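Local coordinates for protein peptidase M14, carboxypeptidase A (Thermoplasmatales archaeon SCGC AB-540-F20, PDB 4XED) that is probably a metallocarboxypeptidase of the M14 family, represented here by its calcium-binding PKD domain, which may serve in protein binding, at residues Glu50-Pro55 and Lys79-Leu84. Numbering follows the deposited sequence.
Sequences EEWIGP and KAKDIL. With CA (calcium ion), chain B; EDO (1,2-ethanediol), chain C.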
ATOM      1  N   GLU A  50      -2.994  -5.260   5.371  1.00  8.12           N
ATOM      2  CA  GLU A  50      -3.524  -6.109   4.322  1.00  9.16           C
ATOM      3  C   GLU A  50      -2.368  -7.026   3.943  1.00  9.33           C
ATOM      4  O   GLU A  50      -1.367  -6.568   3.407  1.00  9.94           O
ATOM      5  CB  GLU A  50      -4.001  -5.262   3.140  1.00  9.83           C
ATOM      6  CG  GLU A  50      -4.901  -4.061   3.464  1.00 10.75           C
ATOM      7  CD  GLU A  50      -6.202  -4.413   4.164  1.00 15.26           C
ATOM      8  OE1 GLU A  50      -6.733  -5.530   3.957  1.00 15.36           O
ATOM      9  OE2 GLU A  50      -6.698  -3.535   4.910  1.00 15.25           O
ATOM     10  N   GLU A  51      -2.480  -8.312   4.268  1.00  9.98           N
ATOM     11  CA  GLU A  51      -1.315  -9.202   4.200  1.00 11.13           C
ATOM     12  C   GLU A  51      -1.284 -10.011   2.918  1.00 10.53           C
ATOM     13  O   GLU A  51      -1.898 -11.068   2.780  1.00 13.57           O
ATOM     14  CB  GLU A  51      -1.213 -10.081   5.451  1.00 14.09           C
ATOM     15  CG  GLU A  51      -1.131  -9.160   6.660  1.00 19.65           C
ATOM     16  CD  GLU A  51      -0.670  -9.805   7.953  1.00 25.55           C
ATOM     17  OE1 GLU A  51      -0.452 -11.039   7.990  1.00 26.67           O
ATOM     18  OE2 GLU A  51      -0.535  -9.045   8.946  1.00 27.74           O
ATOM     19  N   TRP A  52      -0.532  -9.494   1.959  1.00 10.30           N
ATOM     20  CA  TRP A  52      -0.339 -10.157   0.676  1.00 10.16           C
ATOM     21  C   TRP A  52      -1.669 -10.359  -0.063  1.00 10.43           C
ATOM     22  O   TRP A  52      -2.072 -11.469  -0.428  1.00 12.17           O
ATOM     23  CB  TRP A  52       0.456 -11.444   0.830  1.00 10.88           C
ATOM     24  CG  TRP A  52       1.799 -11.225   1.465  1.00 10.56           C
ATOM     25  CD1 TRP A  52       2.247 -11.793   2.620  1.00 12.21           C
ATOM     26  CD2 TRP A  52       2.853 -10.352   1.014  1.00  9.08           C
ATOM     27  NE1 TRP A  52       3.499 -11.358   2.903  1.00 12.01           N
ATOM     28  CE2 TRP A  52       3.899 -10.466   1.947  1.00  8.95           C
ATOM     29  CE3 TRP A  52       3.019  -9.510  -0.091  1.00  8.61           C
ATOM     30  CZ2 TRP A  52       5.104  -9.780   1.808  1.00  8.74           C
ATOM     31  CZ3 TRP A  52       4.227  -8.799  -0.205  1.00  9.25           C
ATOM     32  CH2 TRP A  52       5.250  -8.953   0.736  1.00  9.57           C
ATOM     33  N   ILE A  53      -2.364  -9.253  -0.255  0.60  9.60           N
ATOM     34  CA  ILE A  53      -3.617  -9.263  -0.996  0.60 11.06           C
ATOM     35  C   ILE A  53      -3.347  -9.301  -2.506  0.60 10.57           C
ATOM     36  O   ILE A  53      -2.335  -8.762  -2.980  0.60  9.91           O
ATOM     37  CB  ILE A  53      -4.496  -8.060  -0.611  0.60 12.81           C
ATOM     38  CG1 ILE A  53      -3.694  -6.753  -0.725  0.60 10.76           C
ATOM     39  CG2 ILE A  53      -5.078  -8.263   0.800  0.60 15.00           C
ATOM     40  CD1 ILE A  53      -4.518  -5.559  -0.658  0.60 15.96           C
ATOM     41  N   GLY A  54      -4.239  -9.967  -3.242  1.00  9.31           N
ATOM     42  CA  GLY A  54      -4.021 -10.235  -4.651  1.00  9.74           C
ATOM     43  C   GLY A  54      -4.124 -11.724  -4.927  1.00 10.49           C
ATOM     44  O   GLY A  54      -4.730 -12.450  -4.162  1.00 12.37           O
ATOM     45  N   PRO A  55      -3.536 -12.201  -6.019  1.00  9.14           N
ATOM     46  CA  PRO A  55      -2.681 -11.438  -6.948  1.00  7.91           C
ATOM     47  C   PRO A  55      -3.437 -10.448  -7.817  1.00  9.03           C
ATOM     48  O   PRO A  55      -4.636 -10.619  -8.096  1.00 10.04           O
ATOM     49  CB  PRO A  55      -2.057 -12.535  -7.823  1.00 10.28           C
ATOM     50  CG  PRO A  55      -3.031 -13.667  -7.766  1.00 12.37           C
ATOM     51  CD  PRO A  55      -3.589 -13.627  -6.371  1.00 10.95           C
ATOM     52  N   LYS A  79       4.477  -2.741   0.259  1.00  4.83           N
ATOM     53  CA  LYS A  79       5.488  -3.490  -0.513  1.00  4.72           C
ATOM     54  C   LYS A  79       4.760  -4.532  -1.365  1.00  5.16           C
ATOM     55  O   LYS A  79       3.565  -4.782  -1.153  1.00  6.03           O
ATOM     56  CB  LYS A  79       6.553  -4.111   0.389  1.00  7.03           C
ATOM     57  CG  LYS A  79       6.028  -5.159   1.333  1.00  6.35           C
ATOM     58  CD  LYS A  79       7.134  -5.795   2.181  1.00  8.35           C
ATOM     59  CE  LYS A  79       6.519  -6.649   3.314  1.00  9.66           C
ATOM     60  NZ  LYS A  79       7.586  -7.449   4.027  1.00 12.10           N
ATOM     61  N   ALA A  80       5.466  -5.098  -2.339  1.00  5.21           N
ATOM     62  CA  ALA A  80       4.837  -6.051  -3.230  1.00  6.31           C
ATOM     63  C   ALA A  80       5.793  -7.233  -3.403  1.00  6.10           C
ATOM     64  O   ALA A  80       7.020  -7.107  -3.293  1.00  7.86           O
ATOM     65  CB  ALA A  80       4.557  -5.423  -4.572  1.00  6.73           C
ATOM     66  N   LYS A  81       5.250  -8.403  -3.730  1.00  6.92           N
ATOM     67  CA  LYS A  81       6.085  -9.539  -4.077  1.00  7.31           C
ATOM     68  C   LYS A  81       5.473 -10.225  -5.272  1.00  6.57           C
ATOM     69  O   LYS A  81       4.264 -10.246  -5.466  1.00  7.44           O
ATOM     70  CB  LYS A  81       6.252 -10.509  -2.920  1.00  9.56           C
ATOM     71  CG  LYS A  81       5.054 -11.366  -2.634  1.00 10.46           C
ATOM     72  CD  LYS A  81       5.305 -12.254  -1.405  1.00 12.09           C
ATOM     73  CE  LYS A  81       4.061 -13.003  -1.050  1.00 14.50           C
ATOM     74  NZ  LYS A  81       4.284 -13.935   0.090  1.00 21.70           N
ATOM     75  N   ASP A  82       6.327 -10.763  -6.113  1.00  7.13           N
ATOM     76  CA  ASP A  82       5.826 -11.472  -7.260  1.00  7.27           C
ATOM     77  C   ASP A  82       5.466 -12.928  -6.933  1.00  7.71           C
ATOM     78  O   ASP A  82       5.490 -13.328  -5.796  1.00  8.35           O
ATOM     79  CB  ASP A  82       6.817 -11.351  -8.426  1.00  7.34           C
ATOM     80  CG  ASP A  82       8.186 -11.967  -8.166  1.00  8.70           C
ATOM     81  OD1 ASP A  82       8.364 -12.775  -7.241  1.00  8.33           O
ATOM     82  OD2 ASP A  82       9.099 -11.659  -8.965  1.00  9.65           O
ATOM     83  N   ILE A  83       5.122 -13.715  -7.957  1.00  9.88           N
ATOM     84  CA  ILE A  83       4.653 -15.073  -7.772  1.00 11.40           C
ATOM     85  C   ILE A  83       5.753 -15.959  -7.218  1.00 11.11           C
ATOM     86  O   ILE A  83       5.463 -16.919  -6.504  1.00 12.93           O
ATOM     87  CB  ILE A  83       4.099 -15.650  -9.103  1.00 14.65           C
ATOM     88  CG1 ILE A  83       2.961 -14.762  -9.607  1.00 16.01           C
ATOM     89  CG2 ILE A  83       3.645 -17.090  -8.949  1.00 18.18           C
ATOM     90  CD1 ILE A  83       1.883 -14.416  -8.542  1.00 16.95           C
ATOM     91  N   LEU A  84       7.005 -15.633  -7.522  1.00 10.82           N
ATOM     92  CA  LEU A  84       8.172 -16.302  -6.948  1.00 12.43           C
ATOM     93  C   LEU A  84       8.586 -15.774  -5.569  1.00 11.61           C
ATOM     94  O   LEU A  84       9.615 -16.170  -5.026  1.00 13.58           O
ATOM     95  CB  LEU A  84       9.344 -16.212  -7.932  1.00 14.51           C
ATOM     96  CG  LEU A  84       9.170 -17.058  -9.208  1.00 17.61           C
ATOM     97  CD1 LEU A  84      10.153 -16.642 -10.272  1.00 18.96           C
ATOM     98  CD2 LEU A  84       9.277 -18.574  -8.961  1.00 19.83           C
TER
HETATM   99 CA    CA B 101       9.535 -10.630 -11.053  1.00  8.38          CA
HETATM  100  C1  EDO C 102       5.895  -8.612   7.047  1.00 32.83           C
HETATM  101  O1  EDO C 102       6.235  -9.141   5.775  1.00 29.92           O
HETATM  102  C2  EDO C 102       6.283  -7.143   7.062  1.00 33.00           C
HETATM  103  O2  EDO C 102       6.483  -6.723   8.419  1.00 33.46           O
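A G1 beta bulge at Trp-52 and Ile-53, both facing Tyr-40 on the intervening strand 38-43, breaks the edge strand of the four-stranded antiparallel sheet of this PKD domain. There the indole of Trp-52 reaches across strand 38-43 to strand 72-82, its edge meeting the Ala-80 backbone; no hydrogen bond joins the two segments. The positive phi of Trp-52 (60°) fits the bulge. The Lys-81 chain passes over one indole face, the two side chains crossing at about a right angle, with CE 3.6 Å from Trp-52 CD2. Extended beyond CG, it sets CD over the six-membered ring, 3.7 Å from the centroid, a CH-pi contact. NZ stands 3.8 Å from the centroid of the five-membered ring, 2° off its normal, a cation-pi interaction. Lys-79 approaches the six-membered end obliquely, CE 3.7 Å from Trp-52 CH2, while its NZ donates a hydrogen bond to O1 of a 1,2-ethanediol, probably from the crystallisation liquor, and forms a salt bridge with Glu-87. A serine in place of Trp-52 would probably leave the Lys-81 ammonium without its aromatic partner and the methylenes of both lysines without the ring surface they pack on. Farther along, Pro-55, after a cis peptide bond, meets Ile-83 loosely, CB to CD1 4.4 Å. Between Lys-81 and Ile-83, Asp-82 turns to the calcium ion, shared with Asn-4, Asp-5, Asp-32, Asn-34 and Asp-36, and binds it through OD2 at 2.4 Å.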